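Local atomic coordinates of RNA polymerase II subunit A C-terminal domain phosphatase SSU72 (Homo sapiens, PDB entry 4H3K), a protein that dephosphorylates the C-terminal domain of RNA polymerase II and takes part in RNA processing, transcription termination and pre-mRNA polyadenylation. Residues R27-S32 against D126-C131; R54-G59 against Q119-L124; H43-K48 against L174-C179; S34-S39 against P113-F118. The protein carries 1 engineered substitution. All blocks are in the same frame, centred on the assembly; numbering follows the deposited sequence.

The four contacts lie around one mixed sheet in which strand 27-32 sits between strands 52-57 and 127-130. Contact 1 joins two of these parallel strands near the centre of the chain; contact 2, about 9 Å away centre to centre, sets a loop against the outermost strand 52-57; contact 3 packs helices 38-48 and 165-184 together over one sheet face, its centre about 10 Å from that of contact 1. Contact 4, centred about 9 Å from contact 2, sets the phosphate loop against residues 113-118. Along the chain the first partners run 27-32, 34-39, 43-48, 54-59 and the second 113-118, 119-124, 126-131, 174-179. Contacts 1 and 4 share the phosphate, so the sheet end and the anion-binding loop form one site.

Contact 1: R27-S32 against D126-C131; sequences RVAVVS and DLILTC. Engineered in segment 27-32: Ser32 (natural residue Cys). With PO4 (phosphate ion), chain F.
Strands 27-32 and 127-130 run side by side in parallel, their axes 4.7 Å apart and inclined by 20°, with Val28 facing Leu127 and Val31 facing Thr130. The bonds zigzag between them: Ala29 N donates to Leu127 O, Leu129 N to Ala29 O at 2.8 Å, and Val31 N to Leu129 O at 2.9 Å, while Cys131 N reaches Val31 O only weakly. At the start of the pair Asp126 folds its carboxylate back beside its own N (chi1 -63°), where OD2 accepts Arg27 N at 2.8 Å in a nearly straight bond; the donor approaches on the anti side, tilted out of the carboxylate plane. Arg27 O in turn takes Asp126 N, which closes this end with two opposed bonds, whereas the Arg27 guanidinium turns away and gives NE to Leu124 O. On the face carrying Val28, Val30 and Leu129, Val28 CG1 touches Leu129 CD1 at 3.7 Å, and farther along Val30 CG1 meets Cys131 SG at 3.8 Å. Val30 lies against helix 38-48 and Leu129 against helix 165-184. The other face has Val31 CG2 against Ile128 CG2, also 3.7 Å, beneath helix 133-145, and there Thr130 OG1 is bound to Asn158. Ser32, engineered in place of the natural Cys, hydrogen-bonds through OG to O1 of the phosphate at 2.6 Å. Parallel strands between helical layers, with the anion beyond a strand's C-terminal end, are characteristic of the alpha/beta/alpha fold of low-molecular-weight tyrosine phosphatases, here with an added antiparallel strand; Ser32 occupies the cysteine position of the CX5R signature.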
loop_
_atom_site.group_PDB
_atom_site.type_symbol
_atom_site.label_atom_id
_atom_site.label_comp_id
_atom_site.label_asym_id
_atom_site.label_seq_id
_atom_site.Cartn_x
_atom_site.Cartn_y
_atom_site.Cartn_z
ATOM N N ARG B 27 1.847 -6.821 11.464
ATOM C CA ARG B 27 3.020 -7.305 10.745
ATOM C C ARG B 27 3.973 -6.147 10.557
ATOM O O ARG B 27 3.656 -5.192 9.824
ATOM C CB ARG B 27 2.611 -7.888 9.393
ATOM C CG ARG B 27 1.724 -9.161 9.496
ATOM C CD ARG B 27 1.708 -9.871 8.152
ATOM N NE ARG B 27 3.041 -9.768 7.553
ATOM C CZ ARG B 27 4.004 -10.673 7.692
ATOM N NH1 ARG B 27 3.773 -11.784 8.381
ATOM N NH2 ARG B 27 5.187 -10.473 7.134
ATOM N N VAL B 28 5.129 -6.220 11.214
ATOM C CA VAL B 28 6.100 -5.120 11.173
ATOM C C VAL B 28 7.378 -5.520 10.437
ATOM O O VAL B 28 7.807 -6.682 10.514
ATOM C CB VAL B 28 6.466 -4.722 12.616
ATOM C CG1 VAL B 28 7.504 -3.556 12.658
ATOM C CG2 VAL B 28 5.213 -4.376 13.377
ATOM N N ALA B 29 7.970 -4.560 9.735
ATOM C CA ALA B 29 9.335 -4.650 9.222
ATOM C C ALA B 29 10.126 -3.536 9.858
ATOM O O ALA B 29 9.624 -2.411 9.981
ATOM C CB ALA B 29 9.378 -4.512 7.709
ATOM N N VAL B 30 11.327 -3.863 10.331
ATOM C CA VAL B 30 12.255 -2.849 10.791
ATOM C C VAL B 30 13.468 -2.846 9.868
ATOM O O VAL B 30 14.010 -3.911 9.541
ATOM C CB VAL B 30 12.704 -3.064 12.258
ATOM C CG1 VAL B 30 13.555 -1.853 12.690
ATOM C CG2 VAL B 30 11.499 -3.182 13.193
ATOM N N VAL B 31 13.878 -1.641 9.444
ATOM C CA VAL B 31 14.879 -1.476 8.383
ATOM C C VAL B 31 16.012 -0.537 8.835
ATOM O O VAL B 31 15.769 0.580 9.313
ATOM C CB VAL B 31 14.228 -0.909 7.091
ATOM C CG1 VAL B 31 15.179 -1.042 5.902
ATOM C CG2 VAL B 31 12.908 -1.622 6.790
ATOM N N SER B 32 17.257 -0.993 8.705
ATOM C CA SER B 32 18.375 -0.099 8.957
ATOM C C SER B 32 19.214 -0.046 7.681
ATOM O O SER B 32 18.695 -0.288 6.572
ATOM C CB SER B 32 19.207 -0.578 10.164
ATOM O OG SER B 32 19.682 -1.880 9.888
ATOM N N ASP B 126 2.079 -4.153 7.598
ATOM C CA ASP B 126 1.183 -3.097 8.040
ATOM C C ASP B 126 1.997 -1.843 8.294
ATOM O O ASP B 126 1.531 -0.724 8.053
ATOM C CB ASP B 126 0.509 -3.509 9.358
ATOM C CG ASP B 126 -0.370 -4.765 9.200
ATOM O OD1 ASP B 126 -1.139 -4.826 8.234
ATOM O OD2 ASP B 126 -0.306 -5.656 10.057
ATOM N N LEU B 127 3.209 -2.039 8.822
ATOM C CA LEU B 127 4.008 -0.928 9.345
ATOM C C LEU B 127 5.468 -1.195 9.100
ATOM O O LEU B 127 5.956 -2.285 9.403
ATOM C CB LEU B 127 3.757 -0.740 10.843
ATOM C CG LEU B 127 4.658 0.268 11.569
ATOM C CD1 LEU B 127 4.411 1.690 10.996
ATOM C CD2 LEU B 127 4.422 0.226 13.081
ATOM N N ILE B 128 6.148 -0.216 8.497
ATOM C CA ILE B 128 7.583 -0.329 8.254
ATOM C C ILE B 128 8.243 0.773 9.058
ATOM O O ILE B 128 7.923 1.936 8.875
ATOM C CB ILE B 128 7.953 -0.209 6.745
ATOM C CG1 ILE B 128 7.235 -1.309 5.905
ATOM C CG2 ILE B 128 9.489 -0.207 6.582
ATOM C CD1 ILE B 128 7.321 -1.110 4.313
ATOM N N LEU B 129 9.169 0.402 9.935
ATOM C CA LEU B 129 9.897 1.364 10.738
ATOM C C LEU B 129 11.324 1.437 10.249
ATOM O O LEU B 129 11.991 0.400 10.133
ATOM C CB LEU B 129 9.891 0.926 12.185
ATOM C CG LEU B 129 8.464 0.983 12.755
ATOM C CD1 LEU B 129 8.274 -0.059 13.771
ATOM C CD2 LEU B 129 8.258 2.336 13.378
ATOM N N THR B 130 11.807 2.652 9.996
ATOM C CA THR B 130 13.178 2.838 9.541
ATOM C C THR B 130 13.963 3.527 10.638
ATOM O O THR B 130 13.386 4.240 11.465
ATOM C CB THR B 130 13.244 3.627 8.200
ATOM O OG1 THR B 130 12.715 4.947 8.385
ATOM C CG2 THR B 130 12.390 2.915 7.127
ATOM N N CYS B 131 15.287 3.319 10.648
ATOM C CA CYS B 131 16.127 3.732 11.763
ATOM C C CYS B 131 16.976 4.978 11.479
ATOM O O CYS B 131 17.761 5.359 12.316
ATOM C CB CYS B 131 17.011 2.557 12.230
ATOM S SG CYS B 131 16.021 1.097 12.720
HETATM P P PO4 F . 22.702 -1.075 11.038
HETATM O O1 PO4 F . 22.027 -2.391 10.803
HETATM O O2 PO4 F . 24.203 -1.268 11.304
HETATM O O3 PO4 F . 22.125 -0.362 12.245
HETATM O O4 PO4 F . 22.557 -0.133 9.877
#

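Contact 2: R54-G59 against Q119-L124; sequences RSFGTG and QNCKDL
Arg54 and Asp123 cross at about a right angle, the guanidinium and carboxylate planes 63° apart, and join in a salt bridge between NH1 and OD2. The modelled 2.5 Å between Arg54 NH1 and Asp123 OD2 is shorter than such a pair normally allows and the N-H approach is bent, which leaves the detail of this bond doubtful; OD2 nevertheless lies at the guanidinium edge, near its plane. The arginine chain reaches there by bending at chi2 and chi3. NH2 of the same group makes a second salt bridge, with Glu116 OE1, so the positive charge probably faces two carboxylates. Phe56 CZ lies over one face of the Arg54 guanidinium, 3.6 Å from its plane and offset toward the rim of that group. Cys121 completes the group: its CB touches Phe56 CE1 at 3.5 Å, and SG lies obliquely beside the ring, 4.8 Å from the centroid. With SG anti to the backbone N (chi1 -166°), the sulfur also comes within 3.7 Å of Arg54 NH1, and on its own side it weakly accepts Asp123 N. At the other end the amide of Gln119 packs against the backbone of Thr58 and crosses that side chain at about a right angle; Thr58 OG1 itself is bound to Gln138. Joined by the salt bridge and the cysteine sulfur-aromatic contact, the loop leading into strand 127-130 runs nearly antiparallel beside strand 52-57, the edge strand of the parallel part of the sheet in this low-molecular-weight-phosphatase-like alpha/beta fold.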
loop_
_atom_site.group_PDB
_atom_site.type_symbol
_atom_site.label_atom_id
_atom_site.label_comp_id
_atom_site.label_asym_id
_atom_site.label_seq_id
_atom_site.Cartn_x
_atom_site.Cartn_y
_atom_site.Cartn_z
ATOM N N ARG B 54 9.943 -8.777 10.526
ATOM C CA ARG B 54 11.042 -9.086 9.639
ATOM C C ARG B 54 11.945 -7.850 9.661
ATOM O O ARG B 54 11.520 -6.755 10.054
ATOM C CB ARG B 54 10.550 -9.346 8.207
ATOM C CG ARG B 54 9.454 -10.424 8.029
ATOM C CD ARG B 54 9.964 -11.747 7.486
ATOM N NE ARG B 54 11.143 -11.650 6.600
ATOM C CZ ARG B 54 11.137 -11.732 5.266
ATOM N NH1 ARG B 54 10.008 -11.865 4.570
ATOM N NH2 ARG B 54 12.289 -11.665 4.609
ATOM N N SER B 55 13.190 -8.028 9.249
ATOM C CA SER B 55 14.130 -6.941 9.277
ATOM C C SER B 55 14.986 -6.939 8.025
ATOM O O SER B 55 15.202 -7.986 7.404
ATOM C CB SER B 55 15.000 -7.048 10.530
ATOM O OG SER B 55 15.841 -8.174 10.451
ATOM N N PHE B 56 15.457 -5.747 7.644
ATOM C CA PHE B 56 16.119 -5.547 6.360
ATOM C C PHE B 56 17.117 -4.427 6.480
ATOM O O PHE B 56 17.097 -3.668 7.453
ATOM C CB PHE B 56 15.098 -5.160 5.259
ATOM C CG PHE B 56 13.996 -6.156 5.078
ATOM C CD1 PHE B 56 14.189 -7.269 4.267
ATOM C CD2 PHE B 56 12.763 -5.984 5.738
ATOM C CE1 PHE B 56 13.181 -8.208 4.096
ATOM C CE2 PHE B 56 11.746 -6.900 5.586
ATOM C CZ PHE B 56 11.943 -8.023 4.749
ATOM N N GLY B 57 17.978 -4.323 5.470
ATOM C CA GLY B 57 18.840 -3.156 5.296
ATOM C C GLY B 57 18.623 -2.558 3.901
ATOM O O GLY B 57 18.303 -3.272 2.964
ATOM N N THR B 58 18.785 -1.247 3.765
ATOM C CA THR B 58 18.681 -0.613 2.454
ATOM C C THR B 58 20.019 -0.239 1.844
ATOM O O THR B 58 20.054 0.219 0.698
ATOM C CB THR B 58 17.875 0.681 2.510
ATOM O OG1 THR B 58 18.417 1.514 3.536
ATOM C CG2 THR B 58 16.380 0.371 2.781
ATOM N N GLY B 59 21.112 -0.411 2.596
ATOM C CA GLY B 59 22.430 -0.024 2.102
ATOM C C GLY B 59 22.853 -0.819 0.872
ATOM O O GLY B 59 22.385 -1.949 0.636
ATOM N N GLN B 119 15.225 -3.994 -0.742
ATOM C CA GLN B 119 14.865 -3.846 -2.152
ATOM C C GLN B 119 14.662 -5.205 -2.838
ATOM O O GLN B 119 14.087 -5.258 -3.925
ATOM C CB GLN B 119 15.889 -2.979 -2.897
ATOM C CG GLN B 119 15.983 -1.542 -2.378
ATOM C CD GLN B 119 17.034 -1.291 -1.274
ATOM O OE1 GLN B 119 17.562 -0.197 -1.197
ATOM N NE2 GLN B 119 17.319 -2.283 -0.433
ATOM N N ASN B 120 15.103 -6.293 -2.195
ATOM C CA ASN B 120 14.951 -7.655 -2.762
ATOM C C ASN B 120 13.745 -8.414 -2.295
ATOM O O ASN B 120 13.406 -9.440 -2.884
ATOM C CB ASN B 120 16.158 -8.547 -2.465
ATOM C CG ASN B 120 17.412 -8.065 -3.123
ATOM O OD1 ASN B 120 17.378 -7.405 -4.173
ATOM N ND2 ASN B 120 18.545 -8.374 -2.501
ATOM N N CYS B 121 13.116 -7.955 -1.224
ATOM C CA CYS B 121 11.982 -8.693 -0.671
ATOM C C CYS B 121 10.653 -8.201 -1.223
ATOM O O CYS B 121 10.542 -7.058 -1.672
ATOM C CB CYS B 121 11.970 -8.635 0.858
ATOM S SG CYS B 121 10.849 -9.841 1.618
ATOM N N LYS B 122 9.653 -9.076 -1.128
ATOM C CA LYS B 122 8.330 -8.901 -1.732
ATOM C C LYS B 122 7.184 -9.170 -0.729
ATOM O O LYS B 122 6.036 -9.393 -1.138
ATOM C CB LYS B 122 8.197 -9.854 -2.931
ATOM C CG LYS B 122 8.446 -11.370 -2.598
ATOM C CD LYS B 122 9.522 -11.590 -1.487
ATOM C CE LYS B 122 10.338 -12.865 -1.690
ATOM N NZ LYS B 122 9.847 -13.957 -0.793
ATOM N N ASP B 123 7.497 -9.155 0.568
ATOM C CA ASP B 123 6.522 -9.416 1.636
ATOM C C ASP B 123 5.637 -8.198 1.911
ATOM O O ASP B 123 6.044 -7.082 1.618
ATOM C CB ASP B 123 7.272 -9.771 2.913
ATOM C CG ASP B 123 6.740 -11.015 3.572
ATOM O OD1 ASP B 123 5.506 -11.202 3.568
ATOM O OD2 ASP B 123 7.574 -11.795 4.099
ATOM N N LEU B 124 4.440 -8.411 2.467
ATOM C CA LEU B 124 3.567 -7.297 2.869
ATOM C C LEU B 124 3.619 -7.024 4.367
ATOM O O LEU B 124 3.639 -7.963 5.182
ATOM C CB LEU B 124 2.106 -7.528 2.452
ATOM C CG LEU B 124 1.815 -7.939 0.998
ATOM C CD1 LEU B 124 0.310 -8.101 0.748
ATOM C CD2 LEU B 124 2.408 -6.928 0.040
#

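Contact 3: H43-K48 against L174-C179; sequences HNILSK and LICELC
Purely apolar packing joins Ile45 and Leu46 to Ile175, Cys176 and Cys179 where the axes of the two helical segments come within 9.6 Å, with their N-to-C directions 37° apart. Leu46 supplies most of the methyl contacts: CD1 meets one residue and CD2 two. CD1 approaches Ile175 CG2 at 3.9 Å, the two side chains crossing at about a right angle, while CD2 presses on the backbone of the opposite helix at Cys176 CA, 3.8 Å away, and reaches Cys179 CB at 4.0 Å. Its torsion (chi1 -72°) sets CG beside the backbone N and sends the fork toward the groove between Ile175, Cys176 and Cys179.

The cysteines take part as small apolar groups. Ile45 CG2, the branch anti to its backbone N, lies 3.9 Å from Cys176 CB and a little farther from SG, while Cys179 SG lies near Leu46 CD2.

Within each helix, main-chain bonds such as Ser47 N to His43 O and Cys179 N to Ile175 O keep the turns regular. All five touching residues are buried. Below them Val30 packs on Leu46, and Leu129 on Ile175 and Cys179, so side chains of the sheet fill in beneath the seam. Two neighbouring, roughly parallel helices laid side by side on one sheet face are typical of one helical layer of the alpha/beta/alpha fold of low-molecular-weight tyrosine phosphatases.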
loop_
_atom_site.group_PDB
_atom_site.type_symbol
_atom_site.label_atom_id
_atom_site.label_comp_id
_atom_site.label_asym_id
_atom_site.label_seq_id
_atom_site.Cartn_x
_atom_site.Cartn_y
_atom_site.Cartn_z
ATOM N N HIS B 43 14.428 -6.327 15.831
ATOM C CA HIS B 43 13.886 -7.627 15.417
ATOM C C HIS B 43 13.842 -8.511 16.655
ATOM O O HIS B 43 12.800 -9.094 16.967
ATOM C CB HIS B 43 14.800 -8.247 14.349
ATOM C CG HIS B 43 14.253 -9.472 13.678
ATOM N ND1 HIS B 43 14.524 -9.768 12.353
ATOM C CD2 HIS B 43 13.496 -10.495 14.143
ATOM C CE1 HIS B 43 13.942 -10.908 12.031
ATOM N NE2 HIS B 43 13.306 -11.367 13.096
ATOM N N ASN B 44 14.959 -8.564 17.377
ATOM C CA ASN B 44 15.065 -9.401 18.571
ATOM C C ASN B 44 14.014 -9.034 19.641
ATOM O O ASN B 44 13.271 -9.920 20.103
ATOM C CB ASN B 44 16.506 -9.384 19.125
ATOM C CG ASN B 44 16.746 -10.443 20.232
ATOM O OD1 ASN B 44 16.977 -10.089 21.393
ATOM N ND2 ASN B 44 16.664 -11.724 19.877
ATOM N N ILE B 45 13.930 -7.758 20.026
ATOM C CA ILE B 45 12.964 -7.342 21.064
ATOM C C ILE B 45 11.516 -7.605 20.580
ATOM O O ILE B 45 10.699 -8.209 21.299
ATOM C CB ILE B 45 13.129 -5.830 21.469
ATOM C CG1 ILE B 45 14.547 -5.531 22.033
ATOM C CG2 ILE B 45 12.061 -5.404 22.515
ATOM C CD1 ILE B 45 15.184 -6.631 22.798
ATOM N N LEU B 46 11.202 -7.178 19.352
ATOM C CA LEU B 46 9.823 -7.334 18.839
ATOM C C LEU B 46 9.452 -8.804 18.786
ATOM O O LEU B 46 8.373 -9.185 19.232
ATOM C CB LEU B 46 9.637 -6.656 17.482
ATOM C CG LEU B 46 9.623 -5.109 17.553
ATOM C CD1 LEU B 46 9.745 -4.512 16.190
ATOM C CD2 LEU B 46 8.345 -4.553 18.193
ATOM N N SER B 47 10.373 -9.621 18.265
ATOM C CA SER B 47 10.109 -11.048 18.107
ATOM C C SER B 47 9.824 -11.677 19.476
ATOM O O SER B 47 8.875 -12.428 19.621
ATOM C CB SER B 47 11.283 -11.727 17.417
ATOM O OG SER B 47 11.113 -13.116 17.456
ATOM N N LYS B 48 10.633 -11.326 20.474
ATOM C CA LYS B 48 10.491 -11.845 21.841
ATOM C C LYS B 48 9.196 -11.402 22.498
ATOM O O LYS B 48 8.627 -12.121 23.328
ATOM C CB LYS B 48 11.686 -11.418 22.698
ATOM C CG LYS B 48 12.843 -12.390 22.635
ATOM C CD LYS B 48 14.146 -11.756 23.163
ATOM C CE LYS B 48 15.182 -12.804 23.571
ATOM N NZ LYS B 48 15.065 -14.021 22.721
ATOM N N LEU B 174 12.059 1.846 22.206
ATOM C CA LEU B 174 11.122 2.880 21.766
ATOM C C LEU B 174 10.209 2.361 20.637
ATOM O O LEU B 174 9.008 2.570 20.641
ATOM C CB LEU B 174 11.885 4.127 21.305
ATOM C CG LEU B 174 11.103 5.369 20.873
ATOM C CD1 LEU B 174 10.267 5.943 22.032
ATOM C CD2 LEU B 174 12.089 6.437 20.348
ATOM N N ILE B 175 10.810 1.676 19.667
ATOM C CA ILE B 175 10.079 1.018 18.604
ATOM C C ILE B 175 9.071 0.003 19.170
ATOM O O ILE B 175 7.903 -0.023 18.742
ATOM C CB ILE B 175 11.078 0.352 17.605
ATOM C CG1 ILE B 175 11.675 1.432 16.706
ATOM C CG2 ILE B 175 10.371 -0.688 16.719
ATOM C CD1 ILE B 175 13.044 1.051 16.006
ATOM N N CYS B 176 9.515 -0.808 20.134
ATOM C CA CYS B 176 8.630 -1.771 20.797
ATOM C C CYS B 176 7.467 -1.040 21.484
ATOM O O CYS B 176 6.304 -1.456 21.363
ATOM C CB CYS B 176 9.399 -2.644 21.813
ATOM S SG CYS B 176 8.335 -3.935 22.558
ATOM N N GLU B 177 7.773 0.059 22.178
ATOM C CA GLU B 177 6.721 0.870 22.819
ATOM C C GLU B 177 5.714 1.405 21.805
ATOM O O GLU B 177 4.488 1.281 21.996
ATOM C CB GLU B 177 7.330 1.999 23.667
ATOM C CG GLU B 177 6.517 2.296 24.884
ATOM C CD GLU B 177 7.060 3.433 25.711
ATOM O OE1 GLU B 177 8.293 3.692 25.626
ATOM O OE2 GLU B 177 6.236 4.024 26.468
ATOM N N LEU B 178 6.222 1.935 20.696
ATOM C CA LEU B 178 5.352 2.402 19.630
ATOM C C LEU B 178 4.477 1.282 19.060
ATOM O O LEU B 178 3.276 1.451 18.915
ATOM C CB LEU B 178 6.165 3.092 18.535
ATOM C CG LEU B 178 5.340 3.561 17.330
ATOM C CD1 LEU B 178 4.330 4.653 17.743
ATOM C CD2 LEU B 178 6.234 4.044 16.192
ATOM N N CYS B 179 5.062 0.126 18.788
ATOM C CA CYS B 179 4.310 -0.980 18.208
ATOM C C CYS B 179 3.249 -1.476 19.179
ATOM O O CYS B 179 2.143 -1.798 18.791
ATOM C CB CYS B 179 5.244 -2.115 17.784
ATOM S SG CYS B 179 6.159 -1.622 16.291
#

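Contact 4: S34-S39 against P113-F118; sequences SNQNRS and PRPERF. With PO4 (phosphate ion), chain F.
Asn35 and Pro115 form the close part of this contact, their CB atoms 3.9 Å apart and their CA atoms the nearest pair across the two segments. The proline ring faces the loop: its CB also lies 3.7 Å from Ser34 O, and the carboxamide of Asn35, anti to the backbone N (chi1 -164°), runs past it to the backbone at Glu116. Gln36 belongs to the same packed side. It crosses the ring obliquely, with NE2 at 4.2 Å from Pro115 CG, and Tyr81 and Met84 of helix 81-98 pack against both residues. Asn35 has a left-handed backbone (phi 49°), part of the tight bend by which the chain curls round the bound phosphate. This bend belongs to the CX5R phosphate-binding loop, the P-loop of cysteine-dependent phosphatases, which spans residues 32-38 and leads into helix 38-48; in this protein the engineered Ser32 replaces the natural Cys of the signature. Its amides converge on the anion: Gln36 N donates to O1 at 2.7 Å, Asn37 N to the same oxygen, and Ser34 N to O4. Arg38 adds its own N and its guanidinium, with the phosphorus at the edge of that group and in its plane; NE binds O3 at 2.6 Å and NH2 binds O4 at 2.8 Å, so two oxygens are gripped side by side. The guanidinium is positioned in turn by a salt bridge from NH1 to Glu132. The looser side is that of Glu116, partly exposed, which approaches Asn35 ND2 with its CB at 4.1 Å while its carboxylate reaches off to a salt bridge with Lys112.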
loop_
_atom_site.group_PDB
_atom_site.type_symbol
_atom_site.label_atom_id
_atom_site.label_comp_id
_atom_site.label_asym_id
_atom_site.label_seq_id
_atom_site.Cartn_x
_atom_site.Cartn_y
_atom_site.Cartn_z
ATOM N N SER B 34 22.610 -1.614 7.222
ATOM C CA SER B 34 23.360 -2.852 7.009
ATOM C C SER B 34 22.629 -4.112 7.490
ATOM O O SER B 34 23.134 -5.204 7.288
ATOM C CB SER B 34 24.710 -2.750 7.709
ATOM O OG SER B 34 25.464 -1.682 7.146
ATOM N N ASN B 35 21.452 -3.948 8.117
ATOM C CA ASN B 35 20.726 -5.056 8.804
ATOM C C ASN B 35 21.668 -5.823 9.738
ATOM O O ASN B 35 21.746 -7.075 9.714
ATOM C CB ASN B 35 20.058 -5.983 7.788
ATOM C CG ASN B 35 19.006 -6.880 8.397
ATOM O OD1 ASN B 35 18.416 -6.611 9.487
ATOM N ND2 ASN B 35 18.726 -7.946 7.694
ATOM N N GLN B 36 22.380 -5.067 10.570
ATOM C CA GLN B 36 23.338 -5.671 11.514
ATOM C C GLN B 36 23.028 -5.306 12.963
ATOM O O GLN B 36 23.146 -6.148 13.850
ATOM C CB GLN B 36 24.740 -5.180 11.214
ATOM C CG GLN B 36 25.349 -5.767 9.947
ATOM C CD GLN B 36 25.650 -7.261 10.122
ATOM O OE1 GLN B 36 25.610 -7.782 11.228
ATOM N NE2 GLN B 36 25.925 -7.946 9.025
ATOM N N ASN B 37 22.658 -4.035 13.175
ATOM C CA ASN B 37 22.627 -3.453 14.506
ATOM C C ASN B 37 21.235 -2.916 14.897
ATOM O O ASN B 37 20.525 -3.577 15.621
ATOM C CB ASN B 37 23.739 -2.383 14.631
ATOM C CG ASN B 37 23.753 -1.684 15.996
ATOM O OD1 ASN B 37 24.089 -0.496 16.104
ATOM N ND2 ASN B 37 23.410 -2.414 17.025
ATOM N N ARG B 38 20.851 -1.732 14.419
ATOM C CA ARG B 38 19.572 -1.138 14.835
ATOM C C ARG B 38 18.346 -2.010 14.516
ATOM O O ARG B 38 17.473 -2.229 15.369
ATOM C CB ARG B 38 19.459 0.276 14.272
ATOM C CG ARG B 38 20.560 1.179 14.837
ATOM C CD ARG B 38 20.752 2.410 13.971
ATOM N NE ARG B 38 21.328 2.071 12.658
ATOM C CZ ARG B 38 21.428 2.923 11.647
ATOM N NH1 ARG B 38 20.990 4.170 11.789
ATOM N NH2 ARG B 38 21.953 2.539 10.475
ATOM N N SER B 39 18.298 -2.552 13.305
ATOM C CA SER B 39 17.156 -3.355 12.895
ATOM C C SER B 39 17.138 -4.727 13.571
ATOM O O SER B 39 16.073 -5.261 13.829
ATOM C CB SER B 39 17.082 -3.502 11.342
ATOM O OG SER B 39 18.325 -4.013 10.825
ATOM N N PRO B 113 20.031 -16.469 9.008
ATOM C CA PRO B 113 21.416 -16.759 8.602
ATOM C C PRO B 113 22.199 -15.597 7.967
ATOM O O PRO B 113 23.431 -15.558 8.079
ATOM C CB PRO B 113 21.259 -17.924 7.625
ATOM C CG PRO B 113 19.892 -17.794 7.087
ATOM C CD PRO B 113 19.045 -17.178 8.171
ATOM N N ARG B 114 21.516 -14.651 7.321
ATOM C CA ARG B 114 22.202 -13.519 6.695
ATOM C C ARG B 114 21.386 -12.230 6.677
ATOM O O ARG B 114 20.154 -12.267 6.771
ATOM C CB ARG B 114 22.677 -13.865 5.268
ATOM C CG ARG B 114 21.564 -14.200 4.312
ATOM C CD ARG B 114 22.036 -14.276 2.863
ATOM N NE ARG B 114 20.872 -14.145 1.987
ATOM C CZ ARG B 114 20.357 -12.990 1.543
ATOM N NH1 ARG B 114 20.910 -11.810 1.839
ATOM N NH2 ARG B 114 19.282 -13.017 0.774
ATOM N N PRO B 115 22.078 -11.077 6.591
ATOM C CA PRO B 115 21.350 -9.813 6.455
ATOM C C PRO B 115 20.549 -9.831 5.150
ATOM O O PRO B 115 20.948 -10.504 4.204
ATOM C CB PRO B 115 22.467 -8.773 6.414
ATOM C CG PRO B 115 23.663 -9.501 5.900
ATOM C CD PRO B 115 23.539 -10.874 6.557
ATOM N N GLU B 116 19.410 -9.143 5.126
ATOM C CA GLU B 116 18.538 -9.121 3.959
ATOM C C GLU B 116 18.361 -7.695 3.422
ATOM O O GLU B 116 18.153 -6.764 4.207
ATOM C CB GLU B 116 17.170 -9.731 4.302
ATOM C CG GLU B 116 17.266 -11.218 4.741
ATOM C CD GLU B 116 15.986 -11.719 5.366
ATOM O OE1 GLU B 116 15.272 -12.465 4.693
ATOM O OE2 GLU B 116 15.670 -11.366 6.513
ATOM N N ARG B 117 18.456 -7.552 2.099
ATOM C CA ARG B 117 18.208 -6.295 1.425
ATOM C C ARG B 117 16.709 -6.064 1.269
ATOM O O ARG B 117 15.998 -6.907 0.680
ATOM C CB ARG B 117 18.810 -6.273 0.024
ATOM C CG ARG B 117 20.319 -6.367 -0.020
ATOM C CD ARG B 117 20.925 -6.082 -1.431
ATOM N NE ARG B 117 20.307 -5.004 -2.231
ATOM C CZ ARG B 117 20.397 -3.692 -1.994
ATOM N NH1 ARG B 117 21.042 -3.239 -0.936
ATOM N NH2 ARG B 117 19.831 -2.832 -2.830
ATOM N N PHE B 118 16.243 -4.922 1.763
ATOM C CA PHE B 118 14.838 -4.525 1.594
ATOM C C PHE B 118 14.383 -4.540 0.120
ATOM O O PHE B 118 13.288 -5.003 -0.217
ATOM C CB PHE B 118 14.632 -3.111 2.144
ATOM C CG PHE B 118 13.201 -2.670 2.129
ATOM C CD1 PHE B 118 12.362 -2.958 3.205
ATOM C CD2 PHE B 118 12.697 -1.948 1.055
ATOM C CE1 PHE B 118 11.021 -2.546 3.187
ATOM C CE2 PHE B 118 11.382 -1.525 1.028
ATOM C CZ PHE B 118 10.531 -1.833 2.096
HETATM P P PO4 F . 22.702 -1.075 11.038
HETATM O O1 PO4 F . 22.027 -2.391 10.803
HETATM O O2 PO4 F . 24.203 -1.268 11.304
HETATM O O3 PO4 F . 22.125 -0.362 12.245
HETATM O O4 PO4 F . 22.557 -0.133 9.877
#